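Local coordinates for protein putative isomerase YbhH (Escherichia coli, PDB 6OTV) that probably acts as an isomerase of the PrpF family, which belongs to the diaminopimelate epimerase clan, at residues Ile34-Ile38 / Met39-Asn43; Gln79-His83 / Glu84-Asp88; Thr169-Lys173 / Val174-Asp178; Gly293-Thr296 / Arg297-Val300. One frame throughout, in Å; residues are numbered along the deposited sequence. Where two conformers were deposited one is given.

Contact 1: residues Ile34-Ile38 / Met39-Asn43; sequences ILMAI and MGSGN. With ACT (acetate ion), chain G.
Leu35 offers its backbone O to Met39 N at 3.2 Å, a helical bond in the last turn of helix 28-39. The side chain of Met39 stays close, with its CG 3.6 Å from Leu35 O. Met36 comes next and meets two residues past the helix end. Its carbonyl oxygen accepts two bonds. Gly40 N gives the first at 2.8 Å, bent at the hydrogen (131°). Ser41 N gives the second at 3.0 Å and is straighter. The side chain of Met36 touches as well: its CB lies 3.8 Å from Ser41 CB, while the extended thioether runs off toward Gln85. Ile38 closes the segment. Its CG2, anti to the backbone N, meets the methyl of Met39, with 3.6 Å between Ile38 CG2 and Met39 CE. Met39 reaches it with a chain bent at both chi2 and chi3. That bent chain also packs on Ala17, Val60 and Val80. Gly40 is the first residue to leave helical angles. Its phi is positive, which glycine allows without a clash against the preceding carbonyl oxygen. A type II turn from Gly40 to Asn43 follows. Asn43 ND2 donates to an acetate oxygen, probably from the crystallisation liquor. Ser41 OG bonds instead to Ile81 O. The chemistry is thus mostly backbone capping plus apolar contact. Two N-H groups satisfy one carbonyl at the helix end, and neither segment has a charged side chain.

Contact 2: residues Gln79-His83 / Glu84-Asp88; sequences QVIVH and EQRVD. With PO4 (phosphate ion), chain J.
Ile81 lays its side chain over one face of the Arg86 guanidinium. Ile81 CG1 sits 3.6 Å above that plane, over its centre, and CD1 lies 3.5 Å from Arg86 NH2. The Arg86 chain is bent at chi3 (83°), which folds the flat group back across the isoleucine. The other branch, Ile81 CG2, meets Glu84 CG. In charge terms, Arg86 NH1 is modelled against Glu84 OE1 as a salt bridge within one arm, at the guanidinium edge. The separation is implausibly short, which leaves its detail doubtful. Backbone bonds hold the arms together. Gln79 and Asp88 form a hydrogen-bonded antiparallel pair, with Gln79 N to Asp88 O at 2.6 Å and Asp88 N to Gln79 O at 2.8 Å. Val80 and Val87 form the non-hydrogen-bonded pair beside it. Ile81 N then reaches Arg86 O at 3.0 Å. A phosphate, probably from the crystallisation liquor, is held by main-chain N-H groups. Val82 N donates to phosphate O3 at 3.0 Å, and His83 N to phosphate O1 at 2.9 Å. Past the phosphate site the chain makes an inverse gamma turn centred on Gln85. The whole is a beta hairpin of strands 73-80 and 87-88, whose connecting loop carries an anion on its backbone.

Contact 3: residues Thr169-Lys173 / Val174-Asp178; sequences TKTGK and VFPTD. With EDO (1,2-ethanediol), chain M.
Lys173 and Asp178 form a salt bridge five residues apart. Lys173 NZ lies 3.1 Å from Asp178 OD2, on the syn lone pair of that oxygen, the side of the other carboxylate oxygen. The lysine is extended beyond CG, and this carries its ammonium to Asp178, the last residue of the turn. Asp178 brings its carboxylate nearer with CG beside its own backbone N (chi1 -57°). Both residues are exposed, so solvent probably weakens the pair. Apolar contact comes from Thr171 and Pro176, whose side chains cross at about a right angle. Thr171 CG2 is 3.5 Å from Pro176 CB. Thr171 OG1 touches the proline ring as well, 3.5 Å from Pro176 CG. Within 174-178, Val174 CG1 sits 3.6 Å above one face of the Phe175 ring, offset toward its rim. Backbone N-H groups bind a 1,2-ethanediol, probably from the crystallisation liquor. Val174 N reaches its O2 at 2.9 Å and Phe175 N its O1 at 2.9 Å. One diol thus bridges two successive amides, and O1 also lies near the plane of the Phe175 ring, at its edge. Asp193 ties the loop to strand 187-193. Its carboxylate accepts from Thr169 OG1 and from the backbone N of Lys170 and of Thr171. Within the loop, Asp178 N bonds to Phe175 O at 2.9 Å. That bond closes a type I beta turn from Phe175 to Asp178, in the irregular link between strands 158-163 and 182-184.

Contact 4: residues Gly293-Thr296 / Arg297-Val300; sequences GTVT and RQIV
Thr296 and Val300 lie side by side and point the same way, with Thr296 CG2 3.7 Å from Val300 CG2. In Val300 the touching methyl stands between the backbone N and the carbonyl carbon, and this turns it back to the threonine. Thr296 CG2 is anti to its own N, which leaves the hydroxyl (chi1 -54°) on the other branch, bonded to Ser288 OG. Ile299 CG1 is anti to the carbonyl carbon (chi1 -52°), and this places it 3.3 Å from Val295 O. Gln298 is extended beyond CG. It crosses Val295 at about a right angle, and Gln298 OE1 comes no nearer than 4.1 Å to Val295 CG2. Arg297 bends at chi2 (-74°) and keeps only its inner carbons on the first segment, with CB 3.5 Å from Thr294 O. Thr294 OG1 bonds to Ser288 O. The backbone beneath is a 3-10 turn. Arg297 N bonds to Thr294 O at 3.1 Å and Gln298 N to Val295 O at 3.1 Å, and both donors stand well above the carbonyl plane. Thr296 O is gripped twice. Ile299 N comes from above its carbonyl plane. Val300 N comes almost straight at the oxygen, with 3.1 Å between Val300 N and Thr296 O. The turn follows helix 279-290 and leads to strand 306-312. The two threonine hydroxyls tie it to that helix through Ser288. Val295, Thr296 and Ile299 pack on strand 197-202, Thr294 and Val295 on strand 187-193, and Thr296 and Val300 on strand 263-267.

Contacts 1 and 2 are neighbours. Gly42 N bonds to Val82 O beside the serine bond, so the helix end and the hairpin loop hold each other. Contacts 3 and 4 meet more lightly, where Phe175 packs on Thr294, and both lean on strand 187-193. Contact 4 lies across the chain's centre from contacts 1 and 2. Contacts 1 and 4 have more buried residues, set against strands, and rely on backbone bonds. Contact 2 is more exposed. Contact 3 adds a salt bridge between exposed residues across its segments; the one modelled in contact 2 is less certain. Backbone amides of contacts 2 and 3 bind small molecules probably from the crystallisation liquor, whereas contact 1 holds its acetate by a side chain.

Contact 1: residues Ile34-Ile38 / Met39-Asn43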
loop_
_atom_site.group_PDB
_atom_site.type_symbol
_atom_site.label_atom_id
_atom_site.label_comp_id
_atom_site.label_asym_id
_atom_site.label_seq_id
_atom_site.Cartn_x
_atom_site.Cartn_y
_atom_site.Cartn_z
ATOM N N ILE A 34 9.130 28.475 -13.136
ATOM C CA ILE A 34 10.453 28.035 -12.712
ATOM C C ILE A 34 10.876 26.794 -13.485
ATOM O O ILE A 34 12.025 26.687 -13.930
ATOM C CB ILE A 34 10.464 27.800 -11.191
ATOM C CG1 ILE A 34 10.304 29.135 -10.461
ATOM C CG2 ILE A 34 11.737 27.083 -10.759
ATOM C CD1 ILE A 34 10.126 29.003 -8.976
ATOM N N LEU A 35 9.953 25.846 -13.674
ATOM C CA LEU A 35 10.286 24.628 -14.405
ATOM C C LEU A 35 10.682 24.938 -15.843
ATOM O O LEU A 35 11.619 24.335 -16.380
ATOM C CB LEU A 35 9.108 23.653 -14.369
ATOM C CG LEU A 35 8.654 23.186 -12.984
ATOM C CD1 LEU A 35 7.615 22.077 -13.101
ATOM C CD2 LEU A 35 9.844 22.726 -12.157
ATOM N N MET A 36 9.978 25.876 -16.484
ATOM C CA MET A 36 10.350 26.279 -17.836
ATOM C C MET A 36 11.735 26.908 -17.857
ATOM O O MET A 36 12.539 26.631 -18.756
ATOM C CB MET A 36 9.315 27.252 -18.405
ATOM C CG MET A 36 7.906 26.690 -18.517
ATOM S SD MET A 36 6.725 27.960 -19.024
ATOM C CE MET A 36 5.168 27.181 -18.610
ATOM N N ALA A 37 12.035 27.754 -16.865
ATOM C CA ALA A 37 13.338 28.408 -16.816
ATOM C C ALA A 37 14.460 27.416 -16.542
ATOM O O ALA A 37 15.594 27.630 -16.986
ATOM C CB ALA A 37 13.335 29.509 -15.756
ATOM N N ILE A 38 14.175 26.336 -15.810
ATOM C CA ILE A 38 15.204 25.333 -15.561
ATOM C C ILE A 38 15.567 24.613 -16.853
ATOM O O ILE A 38 16.748 24.399 -17.151
ATOM C CB ILE A 38 14.747 24.345 -14.471
ATOM C CG1 ILE A 38 14.621 25.052 -13.120
ATOM C CG2 ILE A 38 15.726 23.187 -14.353
ATOM C CD1 ILE A 38 14.150 24.139 -12.004
ATOM N N MET A 39 14.560 24.250 -17.651
ATOM C CA MET A 39 14.781 23.465 -18.859
ATOM C C MET A 39 15.165 24.307 -20.064
ATOM O O MET A 39 15.755 23.772 -21.008
ATOM C CB MET A 39 13.525 22.670 -19.202
ATOM C CG MET A 39 13.176 21.659 -18.159
ATOM S SD MET A 39 14.580 20.573 -17.895
ATOM C CE MET A 39 14.409 20.377 -16.167
ATOM N N GLY A 40 14.840 25.594 -20.064
ATOM C CA GLY A 40 15.018 26.389 -21.261
ATOM C C GLY A 40 13.876 26.232 -22.236
ATOM O O GLY A 40 14.096 26.259 -23.455
ATOM N N SER A 41 12.657 26.053 -21.729
ATOM C CA SER A 41 11.484 25.910 -22.580
ATOM C C SER A 41 11.317 27.119 -23.492
ATOM O O SER A 41 11.535 28.263 -23.084
ATOM C CB SER A 41 10.236 25.732 -21.715
ATOM O OG SER A 41 9.067 25.649 -22.510
ATOM N N GLY A 42 10.927 26.857 -24.739
ATOM C CA GLY A 42 10.673 27.895 -25.718
ATOM C C GLY A 42 11.684 27.971 -26.840
ATOM O O GLY A 42 11.499 28.774 -27.760
ATOM N N ASN A 43 12.747 27.176 -26.795
ATOM C CA ASN A 43 13.765 27.149 -27.835
ATOM C C ASN A 43 13.941 25.711 -28.296
ATOM O O ASN A 43 13.946 24.789 -27.474
ATOM C CB ASN A 43 15.091 27.726 -27.316
ATOM C CG ASN A 43 16.214 27.614 -28.326
ATOM O OD1 ASN A 43 16.978 26.649 -28.314
ATOM N ND2 ASN A 43 16.326 28.609 -29.204
HETATM C C ACT G . 19.476 28.241 -31.399
HETATM O O ACT G . 18.995 29.173 -32.095
HETATM O OXT ACT G . 18.874 27.305 -30.812
HETATM C CH3 ACT G . 21.027 28.262 -31.262
#

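Contact 2: residues Gln79-His83 / Glu84-Asp88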
loop_
_atom_site.group_PDB
_atom_site.type_symbol
_atom_site.label_atom_id
_atom_site.label_comp_id
_atom_site.label_asym_id
_atom_site.label_seq_id
_atom_site.Cartn_x
_atom_site.Cartn_y
_atom_site.Cartn_z
ATOM N N GLN A 79 6.049 17.450 -17.700
ATOM C CA GLN A 79 6.653 17.527 -19.024
ATOM C C GLN A 79 6.816 18.997 -19.390
ATOM O O GLN A 79 5.831 19.742 -19.442
ATOM C CB GLN A 79 5.792 16.804 -20.062
ATOM C CG GLN A 79 6.382 16.768 -21.470
ATOM C CD GLN A 79 7.542 15.796 -21.601
ATOM O OE1 GLN A 79 7.503 14.686 -21.070
ATOM N NE2 GLN A 79 8.586 16.210 -22.310
ATOM N N VAL A 80 8.053 19.420 -19.624
ATOM C CA VAL A 80 8.346 20.800 -19.992
ATOM C C VAL A 80 8.454 20.846 -21.508
ATOM O O VAL A 80 9.396 20.297 -22.090
ATOM C CB VAL A 80 9.622 21.315 -19.313
ATOM C CG1 VAL A 80 9.899 22.753 -19.717
ATOM C CG2 VAL A 80 9.490 21.209 -17.799
ATOM N N ILE A 81 7.474 21.490 -22.146
ATOM C CA ILE A 81 7.419 21.518 -23.600
ATOM C C ILE A 81 8.635 22.261 -24.149
ATOM O O ILE A 81 9.143 23.212 -23.539
ATOM C CB ILE A 81 6.102 22.163 -24.064
ATOM C CG1 ILE A 81 4.920 21.478 -23.377
ATOM C CG2 ILE A 81 5.949 22.063 -25.569
ATOM C CD1 ILE A 81 4.850 19.976 -23.639
ATOM N N VAL A 82 9.119 21.808 -25.304
ATOM C CA VAL A 82 10.342 22.354 -25.884
ATOM C C VAL A 82 10.065 23.574 -26.755
ATOM O O VAL A 82 10.638 24.646 -26.538
ATOM C CB VAL A 82 11.086 21.272 -26.694
ATOM C CG1 VAL A 82 12.267 21.890 -27.434
ATOM C CG2 VAL A 82 11.551 20.144 -25.783
ATOM N N HIS A 83 9.180 23.442 -27.743
ATOM C CA HIS A 83 8.998 24.491 -28.740
ATOM C C HIS A 83 8.068 25.611 -28.285
ATOM O O HIS A 83 7.915 26.595 -29.015
ATOM C CB HIS A 83 8.492 23.877 -30.050
ATOM C CG HIS A 83 9.416 22.846 -30.622
ATOM N ND1 HIS A 83 10.645 23.163 -31.160
ATOM C CD2 HIS A 83 9.296 21.500 -30.727
ATOM C CE1 HIS A 83 11.241 22.059 -31.575
ATOM N NE2 HIS A 83 10.443 21.036 -31.325
ATOM N N GLU A 84 7.454 25.494 -27.111
ATOM C CA GLU A 84 6.694 26.594 -26.531
ATOM C C GLU A 84 6.738 26.490 -25.013
ATOM O O GLU A 84 6.958 25.416 -24.447
ATOM C CB GLU A 84 5.243 26.616 -27.026
ATOM C CG GLU A 84 4.481 25.325 -26.816
ATOM C CD GLU A 84 3.087 25.385 -27.406
ATOM O OE1 GLU A 84 2.116 25.076 -26.684
ATOM O OE2 GLU A 84 2.965 25.755 -28.593
ATOM N N GLN A 85 6.528 27.632 -24.360
ATOM C CA GLN A 85 6.620 27.733 -22.904
ATOM C C GLN A 85 5.336 27.185 -22.294
ATOM O O GLN A 85 4.378 27.914 -22.032
ATOM C CB GLN A 85 6.879 29.175 -22.484
ATOM C CG GLN A 85 8.230 29.714 -22.953
ATOM C CD GLN A 85 8.505 31.122 -22.463
ATOM O OE1 GLN A 85 7.814 32.069 -22.837
ATOM N NE2 GLN A 85 9.516 31.266 -21.616
ATOM N N ARG A 86 5.324 25.875 -22.061
ATOM C CA ARG A 86 4.169 25.199 -21.492
ATOM C C ARG A 86 4.659 24.057 -20.615
ATOM O O ARG A 86 5.737 23.500 -20.843
ATOM C CB ARG A 86 3.227 24.676 -22.588
ATOM C CG ARG A 86 1.825 24.335 -22.098
ATOM C CD ARG A 86 0.893 23.922 -23.237
ATOM N NE ARG A 86 1.044 22.516 -23.607
ATOM C CZ ARG A 86 1.613 22.095 -24.732
ATOM N NH1 ARG A 86 2.083 22.974 -25.606
ATOM N NH2 ARG A 86 1.708 20.796 -24.987
ATOM N N VAL A 87 3.865 23.719 -19.604
ATOM C CA VAL A 87 4.137 22.588 -18.725
ATOM C C VAL A 87 2.921 21.673 -18.738
ATOM O O VAL A 87 1.783 22.143 -18.628
ATOM C CB VAL A 87 4.467 23.043 -17.290
ATOM C CG1 VAL A 87 4.622 21.837 -16.372
ATOM C CG2 VAL A 87 5.737 23.882 -17.280
ATOM N N ASP A 88 3.164 20.372 -18.875
ATOM C CA ASP A 88 2.117 19.358 -18.868
ATOM C C ASP A 88 2.398 18.368 -17.748
ATOM O O ASP A 88 3.487 17.790 -17.684
ATOM C CB ASP A 88 2.047 18.636 -20.218
ATOM C CG ASP A 88 0.913 17.624 -20.289
ATOM O OD1 ASP A 88 0.067 17.583 -19.369
ATOM O OD2 ASP A 88 0.873 16.863 -21.278
HETATM P P PO4 J . 7.713 19.422 -27.765
HETATM O O1 PO4 J . 8.055 20.848 -28.121
HETATM O O2 PO4 J . 8.539 18.482 -28.612
HETATM O O3 PO4 J . 8.013 19.183 -26.304
HETATM O O4 PO4 J . 6.242 19.190 -28.020
#

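Contact 3: residues Thr169-Lys173 / Val174-Asp178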
loop_
_atom_site.group_PDB
_atom_site.type_symbol
_atom_site.label_atom_id
_atom_site.label_comp_id
_atom_site.label_asym_id
_atom_site.label_seq_id
_atom_site.Cartn_x
_atom_site.Cartn_y
_atom_site.Cartn_z
ATOM N N THR A 169 -6.989 1.874 -12.982
ATOM C CA THR A 169 -6.413 3.149 -12.560
ATOM C C THR A 169 -7.352 4.320 -12.824
ATOM O O THR A 169 -7.368 5.286 -12.053
ATOM C CB THR A 169 -5.076 3.381 -13.267
ATOM O OG1 THR A 169 -5.196 3.016 -14.647
ATOM C CG2 THR A 169 -3.977 2.557 -12.615
ATOM N N LYS A 170 -8.135 4.261 -13.903
ATOM C CA LYS A 170 -9.076 5.322 -14.227
ATOM C C LYS A 170 -10.530 4.889 -14.128
ATOM O O LYS A 170 -11.404 5.749 -13.979
ATOM C CB LYS A 170 -8.806 5.857 -15.642
ATOM C CG LYS A 170 -9.506 7.165 -15.982
ATOM C CD LYS A 170 -8.797 8.365 -15.373
ATOM C CE LYS A 170 -9.423 9.668 -15.850
ATOM N NZ LYS A 170 -8.650 10.860 -15.408
ATOM N N THR A 171 -10.807 3.590 -14.190
ATOM C CA THR A 171 -12.166 3.067 -14.155
ATOM C C THR A 171 -12.523 2.430 -12.822
ATOM O O THR A 171 -13.597 2.696 -12.273
ATOM C CB THR A 171 -12.365 2.036 -15.276
ATOM O OG1 THR A 171 -12.359 2.696 -16.548
ATOM C CG2 THR A 171 -13.682 1.295 -15.089
ATOM N N GLY A 172 -11.643 1.592 -12.281
ATOM C CA GLY A 172 -11.967 0.754 -11.149
ATOM C C GLY A 172 -12.220 -0.693 -11.509
ATOM O O GLY A 172 -12.415 -1.516 -10.606
ATOM N N LYS A 173 -12.232 -1.020 -12.800
ATOM C CA LYS A 173 -12.352 -2.390 -13.272
ATOM C C LYS A 173 -11.250 -2.667 -14.283
ATOM O O LYS A 173 -10.822 -1.773 -15.017
ATOM C CB LYS A 173 -13.724 -2.655 -13.912
ATOM C CG LYS A 173 -14.900 -2.566 -12.952
ATOM C CD LYS A 173 -16.196 -2.992 -13.631
ATOM C CE LYS A 173 -17.373 -2.956 -12.667
ATOM N NZ LYS A 173 -18.628 -3.461 -13.297
ATOM N N VAL A 174 -10.786 -3.918 -14.306
ATOM C CA VAL A 174 -9.804 -4.318 -15.308
ATOM C C VAL A 174 -10.418 -4.262 -16.699
ATOM O O VAL A 174 -9.801 -3.763 -17.647
ATOM C CB VAL A 174 -9.247 -5.717 -14.988
ATOM C CG1 VAL A 174 -8.381 -6.218 -16.132
ATOM C CG2 VAL A 174 -8.458 -5.687 -13.686
ATOM N N PHE A 175 -11.647 -4.760 -16.841
ATOM C CA PHE A 175 -12.400 -4.685 -18.089
ATOM C C PHE A 175 -13.617 -3.800 -17.858
ATOM O O PHE A 175 -14.670 -4.284 -17.416
ATOM C CB PHE A 175 -12.814 -6.081 -18.563
ATOM C CG PHE A 175 -11.651 -7.005 -18.783
ATOM C CD1 PHE A 175 -10.916 -6.949 -19.959
ATOM C CD2 PHE A 175 -11.281 -7.919 -17.810
ATOM C CE1 PHE A 175 -9.836 -7.790 -20.160
ATOM C CE2 PHE A 175 -10.201 -8.767 -18.006
ATOM C CZ PHE A 175 -9.478 -8.702 -19.185
ATOM N N PRO A 176 -13.521 -2.495 -18.128
ATOM C CA PRO A 176 -14.649 -1.597 -17.832
ATOM C C PRO A 176 -15.922 -1.941 -18.582
ATOM O O PRO A 176 -17.019 -1.690 -18.067
ATOM C CB PRO A 176 -14.113 -0.219 -18.243
ATOM C CG PRO A 176 -12.626 -0.356 -18.206
ATOM C CD PRO A 176 -12.341 -1.765 -18.620
ATOM N N THR A 177 -15.816 -2.502 -19.786
ATOM C CA THR A 177 -16.991 -2.908 -20.546
ATOM C C THR A 177 -17.570 -4.236 -20.079
ATOM O O THR A 177 -18.550 -4.703 -20.668
ATOM C CB THR A 177 -16.652 -3.007 -22.036
ATOM O OG1 THR A 177 -15.787 -4.128 -22.256
ATOM C CG2 THR A 177 -15.960 -1.741 -22.515
ATOM N N ASP A 178 -16.983 -4.852 -19.051
ATOM C CA ASP A 178 -17.384 -6.164 -18.544
ATOM C C ASP A 178 -17.250 -7.260 -19.597
ATOM O O ASP A 178 -17.861 -8.326 -19.471
ATOM C CB ASP A 178 -18.811 -6.138 -17.983
ATOM C CG ASP A 178 -18.983 -5.116 -16.877
ATOM O OD1 ASP A 178 -19.242 -3.936 -17.191
ATOM O OD2 ASP A 178 -18.853 -5.492 -15.694
HETATM C C1 EDO M . -13.204 -7.204 -13.737
HETATM O O1 EDO M . -13.111 -6.271 -14.821
HETATM C C2 EDO M . -12.002 -7.048 -12.812
HETATM O O2 EDO M . -11.937 -5.701 -12.326
#

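Contact 4: residues Gly293-Thr296 / Arg297-Val300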
loop_
_atom_site.group_PDB
_atom_site.type_symbol
_atom_site.label_atom_id
_atom_site.label_comp_id
_atom_site.label_asym_id
_atom_site.label_seq_id
_atom_site.Cartn_x
_atom_site.Cartn_y
_atom_site.Cartn_z
ATOM N N GLY A 293 -9.073 -14.785 -22.559
ATOM C CA GLY A 293 -10.234 -14.270 -23.252
ATOM C C GLY A 293 -10.037 -12.961 -23.984
ATOM O O GLY A 293 -10.980 -12.489 -24.633
ATOM N N THR A 294 -8.858 -12.354 -23.903
ATOM C CA THR A 294 -8.626 -11.100 -24.601
ATOM C C THR A 294 -8.350 -11.355 -26.081
ATOM O O THR A 294 -8.039 -12.474 -26.502
ATOM C CB THR A 294 -7.455 -10.337 -23.981
ATOM O OG1 THR A 294 -6.272 -11.145 -24.040
ATOM C CG2 THR A 294 -7.756 -9.975 -22.530
ATOM N N VAL A 295 -8.466 -10.287 -26.874
ATOM C CA VAL A 295 -8.196 -10.390 -28.302
ATOM C C VAL A 295 -6.732 -10.715 -28.570
ATOM O O VAL A 295 -6.392 -11.184 -29.663
ATOM C CB VAL A 295 -8.612 -9.090 -29.018
ATOM C CG1 VAL A 295 -7.603 -7.980 -28.749
ATOM C CG2 VAL A 295 -8.781 -9.330 -30.511
ATOM N N THR A 296 -5.855 -10.485 -27.587
ATOM C CA THR A 296 -4.443 -10.808 -27.753
ATOM C C THR A 296 -4.231 -12.305 -27.945
ATOM O O THR A 296 -3.302 -12.716 -28.649
ATOM C CB THR A 296 -3.651 -10.296 -26.547
ATOM O OG1 THR A 296 -3.923 -8.902 -26.357
ATOM C CG2 THR A 296 -2.163 -10.470 -26.763
ATOM N N ARG A 297 -5.094 -13.133 -27.351
ATOM C CA ARG A 297 -4.972 -14.578 -27.500
ATOM C C ARG A 297 -5.237 -15.044 -28.927
ATOM O O ARG A 297 -4.843 -16.160 -29.281
ATOM C CB ARG A 297 -5.928 -15.284 -26.541
ATOM C CG ARG A 297 -5.720 -14.933 -25.075
ATOM C CD ARG A 297 -4.471 -15.591 -24.520
ATOM N NE ARG A 297 -4.511 -15.676 -23.064
ATOM C CZ ARG A 297 -3.662 -16.394 -22.336
ATOM N NH1 ARG A 297 -2.704 -17.092 -22.928
ATOM N NH2 ARG A 297 -3.773 -16.416 -21.015
ATOM N N GLN A 298 -5.895 -14.226 -29.746
ATOM C CA GLN A 298 -6.139 -14.546 -31.148
ATOM C C GLN A 298 -5.046 -14.029 -32.074
ATOM O O GLN A 298 -5.127 -14.252 -33.286
ATOM C CB GLN A 298 -7.481 -13.964 -31.606
ATOM C CG GLN A 298 -8.653 -14.249 -30.689
ATOM C CD GLN A 298 -9.930 -13.583 -31.167
ATOM O OE1 GLN A 298 -9.946 -12.914 -32.203
ATOM N NE2 GLN A 298 -11.009 -13.762 -30.413
ATOM N N ILE A 299 -4.037 -13.339 -31.543
ATOM C CA ILE A 299 -3.013 -12.681 -32.346
ATOM C C ILE A 299 -1.640 -13.302 -32.118
ATOM O O ILE A 299 -0.919 -13.608 -33.073
ATOM C CB ILE A 299 -2.976 -11.159 -32.073
ATOM C CG1 ILE A 299 -4.375 -10.554 -32.225
ATOM C CG2 ILE A 299 -1.985 -10.467 -32.998
ATOM C CD1 ILE A 299 -5.030 -10.837 -33.562
ATOM N N VAL A 300 -1.267 -13.506 -30.862
ATOM C CA VAL A 300 0.064 -13.999 -30.516
ATOM C C VAL A 300 -0.102 -15.294 -29.734
ATOM O O VAL A 300 -1.157 -15.541 -29.126
ATOM C CB VAL A 300 0.875 -12.950 -29.720
ATOM C CG1 VAL A 300 0.968 -11.651 -30.504
ATOM C CG2 VAL A 300 0.258 -12.719 -28.346
#